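Long-range contacts in MOBA relate protein (Mycobacterium sp., PDB 2WAW), which is of unknown function but carries a MobA-like nucleotidyltransferase domain of the GT-A clan, and so probably transfers a nucleotidyl group: residues Q48-T52 against A88-D93; G121-A127 against F139-V145. One frame throughout, in Å; residues are numbered along the deposited sequence. Where two conformers were deposited one is given.

Interaction 1 of 2, residues Q48-T52 against A88-D93; sequences QLIVT and ALTWVD
In the Rossmann-like half of the MobA-like domain, strand 48-53 of the mixed sheet is covered by the end of helix 84-90 and the turn that leaves it, and the contact runs through Gln48, Ile50 and Thr52. Gln48 carries the polar part. Its CG stands anti to the backbone N (chi1 171°) and the chain stays extended beyond it, which carries the amide across to the turn, where it bridges two backbone groups. Asp93 N gives a nearly straight bond to Gln48 OE1 (2.9 Å), the donor tilted a little from the carbonyl plane. Gln48 NE2 donates in turn to Trp91 O at 3.0 Å; the acceptor lies close to the plane of the glutamine amide, whereas NE2 sits above the carbonyl plane of Trp91. The same amide has second partners, OE1 taking a bond from Thr7 OG1 and NE2 binding Asp70 OD2.

Further along the strand the contact is apolar. Ile50 CD1 reaches in among three groups of the turn and helix end, 3.7 Å from Ala88 O, 3.9 Å from Trp91 CB and 4.0 Å from Val92 CG2. The indole of Trp91 leads away from the segment, so its CB does the touching. Ala88 CB packs against Thr52 CG2 (3.8 Å) and, slightly farther off, Ile50 CG2. Thr52 thus offers its methyl to the helix, while its OG1 is hydrogen-bonded to Ser84 OG and Ala12 N.

Each end of the Gln48 amide therefore has one backbone and one side-chain partner, which fixes the rotation of the group; the carboxylate of Asp70 beside NE2 would probably push electron density toward OE1 and make it a better acceptor for Asp93 N and Thr7 OG1.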
loop_
_atom_site.group_PDB
_atom_site.type_symbol
_atom_site.label_atom_id
_atom_site.label_comp_id
_atom_site.label_asym_id
_atom_site.label_seq_id
_atom_site.Cartn_x
_atom_site.Cartn_y
_atom_site.Cartn_z
ATOM N N GLN A 48 7.838 -10.779 4.179
ATOM C CA GLN A 48 7.102 -10.290 5.328
ATOM C C GLN A 48 6.030 -9.363 4.783
ATOM O O GLN A 48 6.290 -8.639 3.819
ATOM C CB GLN A 48 8.045 -9.506 6.253
ATOM C CG GLN A 48 7.349 -8.745 7.388
ATOM C CD GLN A 48 8.295 -7.893 8.195
ATOM O OE1 GLN A 48 9.285 -7.349 7.669
ATOM N NE2 GLN A 48 7.982 -7.734 9.472
ATOM N N LEU A 49 4.869 -9.366 5.407
ATOM C CA LEU A 49 3.820 -8.445 5.069
ATOM C C LEU A 49 3.258 -7.758 6.303
ATOM O O LEU A 49 2.746 -8.379 7.138
ATOM C CB LEU A 49 2.711 -9.151 4.299
ATOM C CG LEU A 49 1.507 -8.370 3.795
ATOM C CD1 LEU A 49 1.939 -7.232 2.911
ATOM C CD2 LEU A 49 0.615 -9.301 3.025
ATOM N N ILE A 50 3.362 -6.442 6.315
ATOM C CA ILE A 50 2.885 -5.586 7.386
ATOM C C ILE A 50 1.634 -4.825 6.940
ATOM O O ILE A 50 1.573 -4.357 5.863
ATOM C CB ILE A 50 3.927 -4.519 7.745
ATOM C CG1 ILE A 50 5.192 -5.155 8.324
ATOM C CG2 ILE A 50 3.352 -3.472 8.670
ATOM C CD1 ILE A 50 6.295 -4.225 8.451
ATOM N N VAL A 51 0.647 -4.792 7.793
ATOM C CA VAL A 51 -0.554 -3.998 7.524
ATOM C C VAL A 51 -0.754 -3.026 8.669
ATOM O O VAL A 51 -0.709 -3.418 9.848
ATOM C CB VAL A 51 -1.809 -4.888 7.410
ATOM C CG1 VAL A 51 -3.038 -4.066 6.915
ATOM C CG2 VAL A 51 -1.533 -6.095 6.522
ATOM N N THR A 52 -0.957 -1.746 8.329
ATOM C CA THR A 52 -1.234 -0.752 9.373
ATOM C C THR A 52 -2.725 -0.489 9.447
ATOM O O THR A 52 -3.430 -0.481 8.427
ATOM C CB THR A 52 -0.493 0.594 9.147
ATOM O OG1 THR A 52 -1.019 1.219 7.969
ATOM C CG2 THR A 52 1.026 0.379 8.949
ATOM N N ALA A 88 5.259 1.434 11.137
ATOM C CA ALA A 88 5.491 0.231 10.339
ATOM C C ALA A 88 6.970 -0.043 10.137
ATOM O O ALA A 88 7.397 -1.202 10.183
ATOM C CB ALA A 88 4.781 0.326 8.990
ATOM N N LEU A 89 7.754 1.022 9.924
ATOM C CA LEU A 89 9.188 0.874 9.638
ATOM C C LEU A 89 9.924 0.155 10.773
ATOM O O LEU A 89 10.869 -0.635 10.547
ATOM C CB LEU A 89 9.826 2.244 9.308
ATOM C CG LEU A 89 9.406 2.861 7.953
ATOM C CD1 LEU A 89 9.811 4.328 7.858
ATOM C CD2 LEU A 89 9.956 2.085 6.761
ATOM N N THR A 90 9.480 0.406 11.998
ATOM C CA THR A 90 10.126 -0.187 13.173
ATOM C C THR A 90 9.993 -1.727 13.206
ATOM O O THR A 90 10.794 -2.426 13.849
ATOM C CB THR A 90 9.615 0.467 14.475
ATOM O OG1 THR A 90 8.270 0.061 14.744
ATOM C CG2 THR A 90 9.669 1.979 14.357
ATOM N N TRP A 91 8.996 -2.234 12.483
ATOM C CA TRP A 91 8.673 -3.664 12.387
ATOM C C TRP A 91 9.317 -4.392 11.210
ATOM O O TRP A 91 9.243 -5.620 11.131
ATOM C CB TRP A 91 7.167 -3.846 12.234
ATOM C CG TRP A 91 6.357 -3.672 13.462
ATOM C CD1 TRP A 91 6.146 -2.511 14.155
ATOM C CD2 TRP A 91 5.577 -4.682 14.110
ATOM N NE1 TRP A 91 5.309 -2.750 15.224
ATOM C CE2 TRP A 91 4.940 -4.071 15.216
ATOM C CE3 TRP A 91 5.363 -6.048 13.871
ATOM C CZ2 TRP A 91 4.105 -4.786 16.092
ATOM C CZ3 TRP A 91 4.531 -6.760 14.740
ATOM C CH2 TRP A 91 3.912 -6.122 15.837
ATOM N N VAL A 92 9.912 -3.644 10.283
ATOM C CA VAL A 92 10.514 -4.242 9.087
ATOM C C VAL A 92 11.686 -5.148 9.467
ATOM O O VAL A 92 12.560 -4.734 10.235
ATOM C CB VAL A 92 10.975 -3.151 8.103
ATOM C CG1 VAL A 92 11.687 -3.759 6.901
ATOM C CG2 VAL A 92 9.759 -2.340 7.617
ATOM N N ASP A 93 11.669 -6.355 8.973
ATOM C CA ASP A 93 12.750 -7.364 9.174
ATOM C C ASP A 93 14.124 -6.735 8.769
ATOM O O ASP A 93 14.237 -6.225 7.739
ATOM C CB ASP A 93 12.421 -8.656 8.384
ATOM C CG ASP A 93 13.268 -9.882 8.799
ATOM O OD1 ASP A 93 14.504 -9.795 8.846
ATOM O OD2 ASP A 93 12.687 -10.971 9.027
#

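Interaction 2 of 2, residues G121-A127 against F139-V145; sequences GRGATIA and FWVSRGV
The indole of Trp140 lies between two pieces of backbone: Gly121 CA covers one face, 3.6 Å from the centroid of the five-membered ring in a CH-pi contact, and Ser142 N lies over the opposite face, toward the rim. At the edge, near the ring plane, are Ala124 O and Ala127 N. Trp140 NE1 donates to Ala124 O (3.2 Å) almost within the plane of the indole, although it stands above the carbonyl plane of Ala124. With CG anti to the backbone N (chi1 157°), the ring is laid against Gly121 with its NE1 edge turned to Ala124 O, and so meets the two ends of the type II turn. Gly121 has no side chain, which lets its backbone come down onto the ring.

Next to the indole, Thr125 O accepts two bonds from one residue. Ser142 N approaches nearly along the C=O axis at 3.0 Å, and Ser142 OG comes in the carbonyl plane, on a lone pair, at 2.8 Å. Beyond them Thr125 CG2 and Val145 CG1 press together at 3.4 Å, tighter than usual for two methyls, the side chains crossing at about a right angle.

The strands then pair regularly. Next comes Ile126 with Val141, a non-hydrogen-bonded pair; helix 158-163 packs on Ile126. Ala127 and Trp140 follow as an antiparallel hydrogen-bonded pair, with Ala127 N to Trp140 O at 2.9 Å and Trp140 N to Ala127 O at 2.8 Å, and their CB atoms meet on the other face, covered by Leu117 of helix 111-121.

This is the open end of the beta hairpin formed by strands 126-131 and 134-142, with the tryptophan tying the exit of helix 111-121 to the antiparallel part of the mixed sheet.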
loop_
_atom_site.group_PDB
_atom_site.type_symbol
_atom_site.label_atom_id
_atom_site.label_comp_id
_atom_site.label_asym_id
_atom_site.label_seq_id
_atom_site.Cartn_x
_atom_site.Cartn_y
_atom_site.Cartn_z
ATOM N N GLY A 121 13.769 -2.177 -8.652
ATOM C CA GLY A 121 14.214 -1.531 -7.419
ATOM C C GLY A 121 15.527 -2.021 -6.837
ATOM O O GLY A 121 16.160 -1.313 -6.058
ATOM N N ARG A 122 15.955 -3.232 -7.187
ATOM C CA ARG A 122 17.292 -3.686 -6.786
ATOM C C ARG A 122 18.290 -2.640 -7.299
ATOM O O ARG A 122 18.369 -2.385 -8.489
ATOM C CB ARG A 122 17.628 -5.060 -7.378
ATOM C CG ARG A 122 16.556 -6.138 -7.242
ATOM C CD ARG A 122 16.224 -6.495 -5.794
ATOM N NE ARG A 122 15.353 -7.666 -5.696
ATOM C CZ ARG A 122 15.010 -8.268 -4.546
ATOM N NH1 ARG A 122 15.461 -7.802 -3.379
ATOM N NH2 ARG A 122 14.231 -9.342 -4.567
ATOM N N GLY A 123 19.042 -2.022 -6.402
ATOM C CA GLY A 123 19.995 -0.993 -6.836
ATOM C C GLY A 123 19.449 0.373 -7.252
ATOM O O GLY A 123 20.217 1.215 -7.730
ATOM N N ALA A 124 18.139 0.597 -7.085
ATOM C CA ALA A 124 17.566 1.955 -7.150
ATOM C C ALA A 124 17.184 2.400 -5.738
ATOM O O ALA A 124 16.769 1.582 -4.909
ATOM C CB ALA A 124 16.358 2.012 -8.067
ATOM N N THR A 125 17.331 3.689 -5.461
ATOM C CA THR A 125 16.974 4.235 -4.151
ATOM C C THR A 125 15.461 4.221 -3.932
ATOM O O THR A 125 14.991 3.771 -2.888
ATOM C CB THR A 125 17.559 5.658 -3.944
ATOM O OG1 THR A 125 18.988 5.599 -4.037
ATOM C CG2 THR A 125 17.178 6.211 -2.586
ATOM N N ILE A 126 14.714 4.708 -4.925
ATOM C CA ILE A 126 13.250 4.632 -4.961
ATOM C C ILE A 126 12.843 4.128 -6.339
ATOM O O ILE A 126 13.511 4.422 -7.328
ATOM C CB ILE A 126 12.607 6.027 -4.734
ATOM C CG1 ILE A 126 12.947 6.551 -3.331
ATOM C CG2 ILE A 126 11.097 5.988 -4.972
ATOM C CD1 ILE A 126 12.596 8.017 -3.095
ATOM N N ALA A 127 11.782 3.337 -6.405
ATOM C CA ALA A 127 11.188 3.052 -7.723
ATOM C C ALA A 127 9.684 3.190 -7.657
ATOM O O ALA A 127 9.082 3.039 -6.585
ATOM C CB ALA A 127 11.582 1.681 -8.187
ATOM N N PHE A 139 5.001 1.464 -4.676
ATOM C CA PHE A 139 6.296 2.148 -4.656
ATOM C C PHE A 139 7.334 1.230 -4.018
ATOM O O PHE A 139 7.006 0.452 -3.122
ATOM C CB PHE A 139 6.257 3.434 -3.825
ATOM C CG PHE A 139 5.327 4.506 -4.343
ATOM C CD1 PHE A 139 5.041 4.634 -5.705
ATOM C CD2 PHE A 139 4.783 5.412 -3.445
ATOM C CE1 PHE A 139 4.199 5.664 -6.165
ATOM C CE2 PHE A 139 3.949 6.446 -3.884
ATOM C CZ PHE A 139 3.650 6.564 -5.233
ATOM N N TRP A 140 8.579 1.319 -4.486
ATOM C CA TRP A 140 9.703 0.677 -3.817
ATOM C C TRP A 140 10.516 1.728 -3.119
ATOM O O TRP A 140 10.819 2.756 -3.704
ATOM C CB TRP A 140 10.560 -0.065 -4.846
ATOM C CG TRP A 140 11.985 -0.323 -4.443
ATOM C CD1 TRP A 140 13.070 0.466 -4.699
ATOM C CD2 TRP A 140 12.484 -1.478 -3.746
ATOM N NE1 TRP A 140 14.212 -0.120 -4.202
ATOM C CE2 TRP A 140 13.879 -1.311 -3.605
ATOM C CE3 TRP A 140 11.881 -2.631 -3.214
ATOM C CZ2 TRP A 140 14.689 -2.264 -2.957
ATOM C CZ3 TRP A 140 12.679 -3.576 -2.582
ATOM C CH2 TRP A 140 14.069 -3.384 -2.450
ATOM N N VAL A 141 10.897 1.455 -1.867
ATOM C CA VAL A 141 11.801 2.327 -1.113
ATOM C C VAL A 141 12.893 1.471 -0.487
ATOM O O VAL A 141 12.606 0.555 0.302
ATOM C CB VAL A 141 11.065 3.134 -0.032
ATOM C CG1 VAL A 141 12.037 4.120 0.663
ATOM C CG2 VAL A 141 9.900 3.902 -0.649
ATOM N N SER A 142 14.149 1.807 -0.809
ATOM C CA SER A 142 15.312 1.059 -0.386
ATOM C C SER A 142 15.602 1.391 1.073
ATOM O O SER A 142 15.241 2.465 1.547
ATOM C CB SER A 142 16.526 1.433 -1.257
ATOM O OG SER A 142 16.864 2.798 -1.070
ATOM N N ARG A 143 16.229 0.451 1.768
ATOM C CA ARG A 143 16.573 0.609 3.179
ATOM C C ARG A 143 17.350 1.904 3.446
ATOM O O ARG A 143 17.160 2.537 4.487
ATOM C CB ARG A 143 17.391 -0.594 3.648
ATOM C CG ARG A 143 17.930 -0.435 5.078
ATOM C CD ARG A 143 18.478 -1.748 5.623
ATOM N NE ARG A 143 17.413 -2.732 5.795
ATOM C CZ ARG A 143 16.591 -2.786 6.842
ATOM N NH1 ARG A 143 16.699 -1.918 7.845
ATOM N NH2 ARG A 143 15.649 -3.717 6.885
ATOM N N GLY A 144 18.187 2.307 2.491
ATOM C CA GLY A 144 19.020 3.508 2.642
ATOM C C GLY A 144 18.261 4.798 2.892
ATOM O O GLY A 144 18.808 5.741 3.470
ATOM N N VAL A 145 16.998 4.856 2.479
ATOM C CA VAL A 145 16.194 6.059 2.718
ATOM C C VAL A 145 15.019 5.852 3.694
ATOM O O VAL A 145 14.093 6.677 3.775
ATOM C CB VAL A 145 15.754 6.724 1.391
ATOM C CG1 VAL A 145 16.982 7.270 0.662
ATOM C CG2 VAL A 145 15.024 5.741 0.510
#

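Interactions 1 and 2 follow one another along the chain and reach the same mixed sheet at separate places, their centres about 16 Å apart. Strand 48-53 belongs to its parallel part, whereas strands 126-131 and 134-142 form the antiparallel hairpin; strands 6-12 and 98-103 lie between. The two contacts nevertheless touch: Arg143, from the 3-10 turn after strand 134-142, brings NH2 to 3.0 Å from Asp93 O and packs on Val92, while its NE is hydrogen-bonded to Ala96 O. The turn gripped by Gln48 therefore also abuts the end of the hairpin. Through Thr52 and Ala12 N, interaction 1 probably borders the loop following strand 6-12, which binds nucleotide in MobA relatives; interaction 2 is hairpin packing.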